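PDB 3KV1: transcriptional repressor from Vibrio fischeri, which probably represses transcription as a member of the SorC family, binding DNA and, through the sugar-binding domain crystallised here, a carbohydrate effector. Local coordinates for residues K15-F20 against L259-A263; Y48-L53 against E150-V154; M215-R219 against R242-I246; P222-A228 against V245-T251. All coordinates share one frame; numbering follows the deposited sequence.

Contact 1 joins the helix nearest the N terminus, 10-20, to the last helix, 253-264, so it closes a loop that holds the other three contacts. Next along the chain, contact 2 brings the end of helix 34-52 onto the start of strand 151-158 and closes before contact 3 opens. Contact 3 runs from helix 215-219 to the loop after helix 234-242; contact 4 starts just later, at strand 223-227, and ends on the same part of the chain, sharing Val245 and Ile246. Strand 223-227 lies beside strand 151-158, linking contacts 2 and 4 in one sheet, while Leu249 of contact 4 packs on Leu259 of contact 1.

Contact 1: residues K15-F20 against L259-A263; sequences KLVEKF and LLNLA
Two helices from opposite ends of the chain pack here through aliphatic side chains and one aromatic ring: residues 15-20 of helix 10-20 against residues 259-263 of helix 253-264. The segment axes run in the same general direction at 37° and approach to 10.9 Å at their closest, so long side chains must bridge the gap. Leu260 is central to the contact, its CG anti to its own carbonyl carbon (chi1 -66°), which carries both methyls toward the other helix. Leu260 CD2 meets Leu16 CD2 at 3.8 Å, the two side chains crossing at about a right angle, and Leu260 CD1 lies 3.9 Å from Lys15 CB. One turn on, Phe20 points its CE2-CZ side at helix 253-264. Phe20 CE2 rests 3.9 Å from Leu259 CB, and the carbonyl oxygen of Leu259 comes to the ring edge, 3.8 Å from Phe20 CZ; that oxygen is already bonded to Ala263 N within its helix. The methyl of Ala263, small enough for a close approach, sits 4.0 Å from Phe20 CZ and 3.5 Å from Lys19 CE. Lys19 bends at chi2 (69°) and lays CG over the centre of the Phe20 ring. The interface is thus essentially apolar: Leu16 and Leu259 are buried, Leu260 and Phe20 bridge the middle, and the lysines lend their methylenes at the solvent margin.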
# COMPACT_ATOMS: atom_id res chain seq x y z
N LYS A 15 35.14 19.18 -2.97
CA LYS A 15 35.30 19.22 -4.42
C LYS A 15 34.02 18.82 -5.13
O LYS A 15 33.66 19.43 -6.15
CB LYS A 15 36.46 18.32 -4.87
CG LYS A 15 37.85 18.89 -4.51
CD LYS A 15 38.97 17.87 -4.81
CE LYS A 15 40.35 18.39 -4.40
NZ LYS A 15 41.40 17.35 -4.63
N LEU A 16 33.35 17.79 -4.62
CA LEU A 16 32.07 17.35 -5.20
C LEU A 16 30.98 18.43 -5.11
O LEU A 16 30.26 18.69 -6.07
CB LEU A 16 31.57 16.09 -4.50
CG LEU A 16 32.29 14.79 -4.86
CD1 LEU A 16 31.68 13.65 -4.08
CD2 LEU A 16 32.18 14.54 -6.38
N VAL A 17 30.87 19.04 -3.94
CA VAL A 17 29.90 20.09 -3.71
C VAL A 17 30.14 21.22 -4.69
O VAL A 17 29.20 21.70 -5.33
CB VAL A 17 29.97 20.60 -2.26
CG1 VAL A 17 29.30 21.98 -2.11
CG2 VAL A 17 29.34 19.57 -1.31
N GLU A 18 31.40 21.62 -4.84
CA GLU A 18 31.73 22.71 -5.73
C GLU A 18 31.47 22.33 -7.18
O GLU A 18 30.88 23.09 -7.93
CB GLU A 18 33.19 23.11 -5.55
CG GLU A 18 33.41 24.60 -5.57
CD GLU A 18 34.87 24.98 -5.68
OE1 GLU A 18 35.72 24.06 -5.78
OE2 GLU A 18 35.17 26.19 -5.68
N LYS A 19 31.90 21.14 -7.56
CA LYS A 19 31.83 20.73 -8.95
C LYS A 19 30.40 20.48 -9.43
O LYS A 19 30.08 20.79 -10.59
CB LYS A 19 32.70 19.48 -9.17
CG LYS A 19 33.03 19.19 -10.62
CD LYS A 19 33.99 20.25 -11.14
CE LYS A 19 34.56 19.89 -12.50
NZ LYS A 19 35.13 21.08 -13.20
N PHE A 20 29.55 19.94 -8.56
CA PHE A 20 28.23 19.48 -8.99
C PHE A 20 27.08 20.30 -8.41
O PHE A 20 25.93 19.90 -8.52
CB PHE A 20 28.06 17.98 -8.70
CG PHE A 20 29.03 17.11 -9.48
CD1 PHE A 20 28.91 17.00 -10.86
CD2 PHE A 20 30.07 16.44 -8.84
CE1 PHE A 20 29.80 16.20 -11.59
CE2 PHE A 20 30.97 15.65 -9.56
CZ PHE A 20 30.84 15.53 -10.94
N LEU A 259 33.97 10.41 -10.39
CA LEU A 259 33.14 11.56 -10.79
C LEU A 259 34.02 12.78 -11.05
O LEU A 259 33.81 13.50 -12.03
CB LEU A 259 32.13 11.89 -9.71
CG LEU A 259 31.07 10.79 -9.53
CD1 LEU A 259 30.25 11.09 -8.30
CD2 LEU A 259 30.22 10.64 -10.78
N LEU A 260 34.99 13.02 -10.15
CA LEU A 260 35.88 14.17 -10.29
C LEU A 260 36.78 14.01 -11.51
O LEU A 260 37.07 14.98 -12.21
CB LEU A 260 36.70 14.41 -9.03
CG LEU A 260 35.83 14.82 -7.83
CD1 LEU A 260 36.68 14.83 -6.56
CD2 LEU A 260 35.19 16.18 -8.09
N ASN A 261 37.25 12.78 -11.74
CA ASN A 261 38.00 12.49 -12.94
C ASN A 261 37.19 12.69 -14.21
O ASN A 261 37.67 13.31 -15.17
CB ASN A 261 38.54 11.06 -12.89
CG ASN A 261 39.53 10.77 -13.98
OD1 ASN A 261 40.60 11.40 -14.05
ND2 ASN A 261 39.22 9.78 -14.81
N LEU A 262 35.96 12.18 -14.23
CA LEU A 262 35.11 12.32 -15.41
C LEU A 262 34.82 13.80 -15.69
O LEU A 262 34.80 14.24 -16.85
CB LEU A 262 33.76 11.60 -15.18
CG LEU A 262 33.84 10.06 -15.15
CD1 LEU A 262 32.48 9.43 -14.74
CD2 LEU A 262 34.30 9.56 -16.53
N ALA A 263 34.58 14.58 -14.64
CA ALA A 263 34.28 16.00 -14.79
C ALA A 263 35.49 16.81 -15.27
O ALA A 263 35.36 17.68 -16.14
CB ALA A 263 33.72 16.59 -13.47

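Contact 2: residues Y48-L53 against E150-V154; sequences YLNNNL and EFALV
Phe151, the first strand residue of 150-154, meets Tyr48, Leu49 and Asn52 in the last turns of helix 34-52, and Leu53 just after it. Just before Phe151, Glu150 leads into the strand and bonds through OE2 to Ala58 N of the neighbouring strand. The benzyl group of Phe151 projects toward the helix, CG anti to the carbonyl carbon (chi1 -59°), and its ring packs against the last turn. Tyr48 OH lies at the ring edge, in its plane, 3.5 Å from Phe151 CE2, and Asn52 O likewise approaches the edge, 3.5 Å from Phe151 CZ. Both oxygens therefore face the weakly positive rim of C-H groups. The methyl CD1 of Leu53 comes obliquely, 3.6 Å from Phe151 CE1, and Leu49 CD2 is a looser neighbour at 4.3 Å from Phe151 CD2. A large flat hydrocarbon suits this buried place, where it can touch so many groups at once. Asn52 is steadied separately: its ND2 donates to Tyr48 O at 2.9 Å with an N-H...O angle of 166°, the acceptor close to the amide plane, which fixes the side chain against its own helix. Two residues further along, Leu153 again faces the helix, its CD2 4.5 Å from Leu49 CD1, and also touches helix 100-111 and strand 58-61. The helical and strand segments run nearly antiparallel, at 169°. Such helix-on-sheet packing, with alternate strand residues directed into the layer between, is characteristic of the Rossmann-like alpha/beta fold to which this domain's family belongs.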
# COMPACT_ATOMS: atom_id res chain seq x y z
N TYR A 48 22.12 11.92 8.41
CA TYR A 48 21.66 13.15 7.76
C TYR A 48 20.14 13.31 7.98
O TYR A 48 19.68 14.38 8.37
CB TYR A 48 22.03 13.16 6.26
CG TYR A 48 21.29 14.22 5.46
CD1 TYR A 48 21.79 15.51 5.35
CD2 TYR A 48 20.10 13.92 4.82
CE1 TYR A 48 21.09 16.49 4.62
CE2 TYR A 48 19.41 14.86 4.08
CZ TYR A 48 19.90 16.14 4.01
OH TYR A 48 19.17 17.07 3.29
N LEU A 49 19.36 12.26 7.74
CA LEU A 49 17.91 12.36 7.97
C LEU A 49 17.58 12.56 9.44
O LEU A 49 16.68 13.34 9.80
CB LEU A 49 17.19 11.12 7.47
CG LEU A 49 17.16 10.97 5.95
CD1 LEU A 49 16.45 9.66 5.61
CD2 LEU A 49 16.41 12.15 5.31
N ASN A 50 18.31 11.88 10.31
CA ASN A 50 18.08 12.06 11.75
C ASN A 50 18.16 13.53 12.16
O ASN A 50 17.33 14.01 12.95
CB ASN A 50 19.14 11.26 12.55
CG ASN A 50 18.91 11.33 14.04
OD1 ASN A 50 17.78 11.26 14.52
ND2 ASN A 50 20.00 11.43 14.80
N ASN A 51 19.16 14.23 11.64
CA ASN A 51 19.35 15.64 11.99
C ASN A 51 18.42 16.60 11.24
O ASN A 51 18.09 17.66 11.75
CB ASN A 51 20.78 16.06 11.71
CG ASN A 51 21.79 15.37 12.61
OD1 ASN A 51 21.53 15.16 13.79
ND2 ASN A 51 22.94 15.04 12.06
N ASN A 52 18.00 16.24 10.03
CA ASN A 52 17.33 17.25 9.19
C ASN A 52 15.83 17.09 8.99
O ASN A 52 15.14 18.06 8.66
CB ASN A 52 18.02 17.36 7.83
CG ASN A 52 19.39 18.00 7.94
OD1 ASN A 52 19.49 19.22 7.93
ND2 ASN A 52 20.43 17.19 8.09
N LEU A 53 15.33 15.88 9.18
CA LEU A 53 13.92 15.60 8.87
C LEU A 53 13.05 16.00 10.07
O LEU A 53 12.98 15.30 11.06
CB LEU A 53 13.76 14.10 8.53
CG LEU A 53 12.34 13.63 8.25
CD1 LEU A 53 11.74 14.42 7.09
CD2 LEU A 53 12.38 12.12 7.93
N GLU A 150 9.61 17.74 1.27
CA GLU A 150 10.86 18.44 1.54
C GLU A 150 12.10 17.65 1.06
O GLU A 150 13.09 18.24 0.70
CB GLU A 150 11.00 18.68 3.06
CG GLU A 150 10.03 19.77 3.66
CD GLU A 150 8.67 19.23 4.08
OE1 GLU A 150 7.96 19.95 4.81
OE2 GLU A 150 8.31 18.08 3.73
N PHE A 151 12.04 16.32 1.14
CA PHE A 151 13.16 15.44 0.76
C PHE A 151 12.71 14.40 -0.23
O PHE A 151 11.53 14.05 -0.26
CB PHE A 151 13.66 14.64 1.98
CG PHE A 151 14.12 15.51 3.12
CD1 PHE A 151 13.19 16.01 4.06
CD2 PHE A 151 15.48 15.78 3.28
CE1 PHE A 151 13.61 16.81 5.11
CE2 PHE A 151 15.91 16.60 4.34
CZ PHE A 151 14.96 17.10 5.25
N ALA A 152 13.68 13.84 -0.99
CA ALA A 152 13.44 12.60 -1.72
C ALA A 152 14.59 11.68 -1.39
O ALA A 152 15.72 12.15 -1.21
CB ALA A 152 13.35 12.85 -3.27
N LEU A 153 14.32 10.39 -1.28
CA LEU A 153 15.39 9.45 -0.98
C LEU A 153 15.39 8.46 -2.16
O LEU A 153 14.45 7.69 -2.35
CB LEU A 153 15.06 8.78 0.36
CG LEU A 153 16.02 7.71 0.83
CD1 LEU A 153 17.38 8.37 1.13
CD2 LEU A 153 15.41 7.10 2.08
N VAL A 154 16.40 8.55 -3.02
CA VAL A 154 16.36 7.75 -4.23
C VAL A 154 17.71 7.10 -4.51
O VAL A 154 18.76 7.62 -4.11
CB VAL A 154 15.97 8.63 -5.43
CG1 VAL A 154 14.48 9.05 -5.36
CG2 VAL A 154 16.91 9.88 -5.52

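Contact 3: residues M215-R219 against R242-I246; sequences MEDLR and RTGVI
An ST turn shapes the loop after helix 234-242, and helix 215-219 clasps that loop through Arg219. In the turn, Thr243 OG1 accepts from Val245 N at 3.2 Å and also bonds to Ala240 O, tying the loop back to the helix it leaves. Thr243 O is gripped end-on by both terminal nitrogens of Arg219. Arg219 NH1 lies 2.7 Å from Thr243 O, in its carbonyl plane, while Arg219 NH2 is 3.1 Å away and tilted from that plane; the oxygen is close to the guanidinium plane. On one face of the same group lies the methyl CG1 of Val245, 3.6 Å above the plane, and Glu216 OE1 forms a weak salt bridge with NE at the edge. The phi of Gly244, 85°, is one that glycine adopts readily, and it allows the chain to turn between Thr243 and Val245. This loop leads the beta-alpha-beta crossover from helix 234-242 into strand 248-252. Val245 points toward helix 215-219, its CB 4.0 Å from Leu218 CB, and selenomethionine Met215, bent at chi2 and chi3, brings SE to 4.0 Å from Thr243 CG2. A water lies 2.6 Å from both Leu218 O and Val245 O, between the two backbones.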
# COMPACT_ATOMS: atom_id res chain seq x y z
N MSE A 215 11.22 13.30 -13.52
CA MSE A 215 12.41 14.13 -13.29
C MSE A 215 12.06 15.56 -12.89
O MSE A 215 12.67 16.13 -11.99
CB MSE A 215 13.29 14.17 -14.55
CG MSE A 215 14.65 14.74 -14.24
SE MSE A 215 15.67 13.38 -13.30
CE MSE A 215 15.71 11.99 -14.65
N GLU A 216 11.06 16.15 -13.54
CA GLU A 216 10.68 17.52 -13.20
C GLU A 216 10.17 17.67 -11.76
O GLU A 216 10.30 18.73 -11.15
CB GLU A 216 9.66 18.06 -14.19
CG GLU A 216 9.52 19.57 -14.14
CD GLU A 216 10.81 20.31 -14.51
OE1 GLU A 216 11.69 19.74 -15.20
OE2 GLU A 216 10.94 21.49 -14.12
N ASP A 217 9.57 16.61 -11.22
CA ASP A 217 9.15 16.65 -9.82
C ASP A 217 10.38 16.70 -8.94
O ASP A 217 10.44 17.47 -7.99
CB ASP A 217 8.33 15.42 -9.44
CG ASP A 217 7.06 15.28 -10.27
OD1 ASP A 217 6.38 16.31 -10.53
OD2 ASP A 217 6.76 14.14 -10.66
N LEU A 218 11.38 15.87 -9.24
CA LEU A 218 12.58 15.87 -8.42
C LEU A 218 13.28 17.23 -8.52
O LEU A 218 13.93 17.68 -7.56
CB LEU A 218 13.59 14.76 -8.86
CG LEU A 218 13.23 13.31 -8.54
CD1 LEU A 218 14.33 12.32 -9.08
CD2 LEU A 218 13.02 13.10 -7.03
N ARG A 219 13.16 17.90 -9.66
CA ARG A 219 13.87 19.17 -9.82
C ARG A 219 13.34 20.21 -8.82
O ARG A 219 14.08 21.12 -8.40
CB ARG A 219 13.72 19.70 -11.25
CG ARG A 219 14.70 20.82 -11.64
CD ARG A 219 14.57 21.20 -13.15
NE ARG A 219 14.82 20.04 -14.01
CZ ARG A 219 16.01 19.46 -14.15
NH1 ARG A 219 17.08 19.98 -13.55
NH2 ARG A 219 16.13 18.39 -14.93
N ARG A 242 24.27 15.09 -13.84
CA ARG A 242 24.08 16.05 -14.92
C ARG A 242 22.64 16.52 -15.08
O ARG A 242 22.42 17.57 -15.69
CB ARG A 242 24.68 15.54 -16.24
CG ARG A 242 26.21 15.56 -16.15
CD ARG A 242 26.81 14.96 -17.39
NE ARG A 242 28.28 15.07 -17.40
CZ ARG A 242 29.07 14.23 -18.05
NH1 ARG A 242 28.54 13.23 -18.76
NH2 ARG A 242 30.40 14.39 -18.02
N THR A 243 21.67 15.78 -14.52
CA THR A 243 20.27 16.21 -14.66
C THR A 243 20.03 17.46 -13.87
O THR A 243 19.06 18.17 -14.11
CB THR A 243 19.26 15.20 -14.09
OG1 THR A 243 19.47 15.09 -12.67
CG2 THR A 243 19.40 13.87 -14.76
N GLY A 244 20.87 17.70 -12.88
CA GLY A 244 20.76 18.86 -12.01
C GLY A 244 19.81 18.70 -10.83
O GLY A 244 19.64 19.63 -10.03
N VAL A 245 19.16 17.54 -10.70
CA VAL A 245 18.15 17.46 -9.64
C VAL A 245 18.67 17.07 -8.27
O VAL A 245 17.92 17.18 -7.27
CB VAL A 245 16.98 16.54 -10.00
CG1 VAL A 245 16.38 16.94 -11.35
CG2 VAL A 245 17.43 15.10 -10.03
N ILE A 246 19.92 16.62 -8.19
CA ILE A 246 20.41 16.07 -6.93
C ILE A 246 20.93 17.14 -6.00
O ILE A 246 21.68 18.04 -6.44
CB ILE A 246 21.50 15.05 -7.19
CG1 ILE A 246 20.91 13.88 -7.97
CG2 ILE A 246 22.08 14.53 -5.86
CD1 ILE A 246 21.97 12.86 -8.38
O HOH W 1 16.11 18.99 -6.90
O HOH W 2 17.09 21.49 -9.08
O HOH W 3 17.99 22.23 -11.39

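Contact 4: residues P222-A228 against V245-T251; sequences PNVVAMA and VIDVLAT
Strands 223-227 and 248-251 pair in parallel through a ladder of backbone hydrogen bonds. Ala226 turns both its N and its O to strand 248-251, N to Val248 O at 2.8 Å and O to Ala250 N at 2.9 Å, and Ala228 N continues to Ala250 O. At the other end, Val224 O accepts from both Asp247 N and Val248 N. Side chains extend the pattern at each end. Asp247 OD2 takes Val224 N at 2.8 Å on its anti lone pair, in a nearly straight bond (177°), where a short carboxylate can stand in for a strand carbonyl. In one of its two modelled conformers Thr251 places OG1 2.8 Å from Ala228 O, above the carbonyl plane, a bond that is therefore tentative. Among apolar contacts, Val225 and Val248 lie side by side, Val225 CG2 to Val248 CB 4.0 Å, while the small methyl of Ala226 receives Ile246 CD1 at 3.7 Å. The pair forms a beta-alpha-beta unit with helix 234-242, which touches Ile246 and Leu249. Val225, Met227, Val248 and Ala250 pack instead against helix 34-52, on the other face of the sheet from Ala226 and Leu249, and strands 151-158 and 24-28 continue the sheet on either side.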
# COMPACT_ATOMS: atom_id res chain seq x y z
N PRO A 222 13.09 20.17 -2.56
CA PRO A 222 14.26 20.92 -2.04
C PRO A 222 15.48 20.06 -1.72
O PRO A 222 16.60 20.56 -1.86
CB PRO A 222 13.73 21.50 -0.71
CG PRO A 222 12.24 21.62 -0.93
CD PRO A 222 11.85 20.46 -1.82
N ASN A 223 15.30 18.82 -1.29
CA ASN A 223 16.43 18.03 -0.85
C ASN A 223 16.39 16.61 -1.40
O ASN A 223 15.94 15.69 -0.70
CB ASN A 223 16.46 17.95 0.69
CG ASN A 223 16.62 19.33 1.34
OD1 ASN A 223 17.67 19.94 1.26
ND2 ASN A 223 15.54 19.82 1.92
N VAL A 224 16.86 16.46 -2.63
CA VAL A 224 16.91 15.15 -3.29
C VAL A 224 18.21 14.50 -2.84
O VAL A 224 19.31 14.99 -3.12
CB VAL A 224 16.85 15.32 -4.81
CG1 VAL A 224 17.11 14.02 -5.54
CG2 VAL A 224 15.44 15.93 -5.20
N VAL A 225 18.06 13.41 -2.09
CA VAL A 225 19.21 12.68 -1.59
C VAL A 225 19.35 11.44 -2.47
O VAL A 225 18.46 10.58 -2.48
CB VAL A 225 18.95 12.17 -0.17
CG1 VAL A 225 20.16 11.31 0.30
CG2 VAL A 225 18.65 13.35 0.80
N ALA A 226 20.47 11.34 -3.17
CA ALA A 226 20.64 10.26 -4.15
C ALA A 226 21.83 9.41 -3.71
O ALA A 226 22.89 9.91 -3.31
CB ALA A 226 20.86 10.83 -5.55
N MSE A 227 21.67 8.11 -3.90
CA MSE A 227 22.57 7.16 -3.29
C MSE A 227 23.07 6.12 -4.31
O MSE A 227 22.27 5.49 -4.99
CB MSE A 227 21.81 6.47 -2.16
CG MSE A 227 21.07 7.45 -1.21
SE MSE A 227 20.18 6.29 0.08
CE MSE A 227 21.82 5.12 0.45
N ALA A 228 24.39 5.94 -4.42
CA ALA A 228 24.92 4.84 -5.24
C ALA A 228 26.21 4.35 -4.62
O ALA A 228 26.98 5.15 -4.10
CB ALA A 228 25.17 5.29 -6.65
N VAL A 245 19.16 17.54 -10.70
CA VAL A 245 18.15 17.46 -9.64
C VAL A 245 18.67 17.07 -8.27
O VAL A 245 17.92 17.18 -7.27
CB VAL A 245 16.98 16.54 -10.00
CG1 VAL A 245 16.38 16.94 -11.35
CG2 VAL A 245 17.43 15.10 -10.03
N ILE A 246 19.92 16.62 -8.19
CA ILE A 246 20.41 16.07 -6.93
C ILE A 246 20.93 17.14 -6.00
O ILE A 246 21.68 18.04 -6.44
CB ILE A 246 21.50 15.05 -7.19
CG1 ILE A 246 20.91 13.88 -7.97
CG2 ILE A 246 22.08 14.53 -5.86
CD1 ILE A 246 21.97 12.86 -8.38
N ASP A 247 20.51 17.10 -4.73
CA ASP A 247 21.02 18.04 -3.75
C ASP A 247 22.04 17.44 -2.79
O ASP A 247 22.99 18.12 -2.37
CB ASP A 247 19.85 18.65 -3.02
CG ASP A 247 18.85 19.25 -3.98
OD1 ASP A 247 19.25 20.23 -4.67
OD2 ASP A 247 17.70 18.73 -4.11
N VAL A 248 21.84 16.18 -2.42
CA VAL A 248 22.76 15.52 -1.52
C VAL A 248 23.21 14.19 -2.17
O VAL A 248 22.36 13.34 -2.48
CB VAL A 248 22.08 15.21 -0.19
CG1 VAL A 248 23.01 14.41 0.72
CG2 VAL A 248 21.59 16.51 0.51
N LEU A 249 24.51 14.03 -2.39
CA LEU A 249 24.99 12.81 -3.04
C LEU A 249 25.67 11.98 -1.97
O LEU A 249 26.56 12.47 -1.29
CB LEU A 249 26.01 13.15 -4.13
CG LEU A 249 26.67 11.95 -4.79
CD1 LEU A 249 25.61 11.21 -5.62
CD2 LEU A 249 27.86 12.40 -5.67
N ALA A 250 25.24 10.73 -1.81
CA ALA A 250 25.89 9.86 -0.84
C ALA A 250 26.52 8.68 -1.65
O ALA A 250 25.83 7.99 -2.37
CB ALA A 250 24.83 9.34 0.21
N THR A 251 27.80 8.44 -1.46
CA THR A 251 28.47 7.47 -2.31
C THR A 251 29.83 7.13 -1.68
O THR A 251 30.12 7.54 -0.56
CB THR A 251 28.61 7.98 -3.80
OG1 THR A 251 29.02 6.91 -4.67
CG2 THR A 251 29.64 9.14 -3.92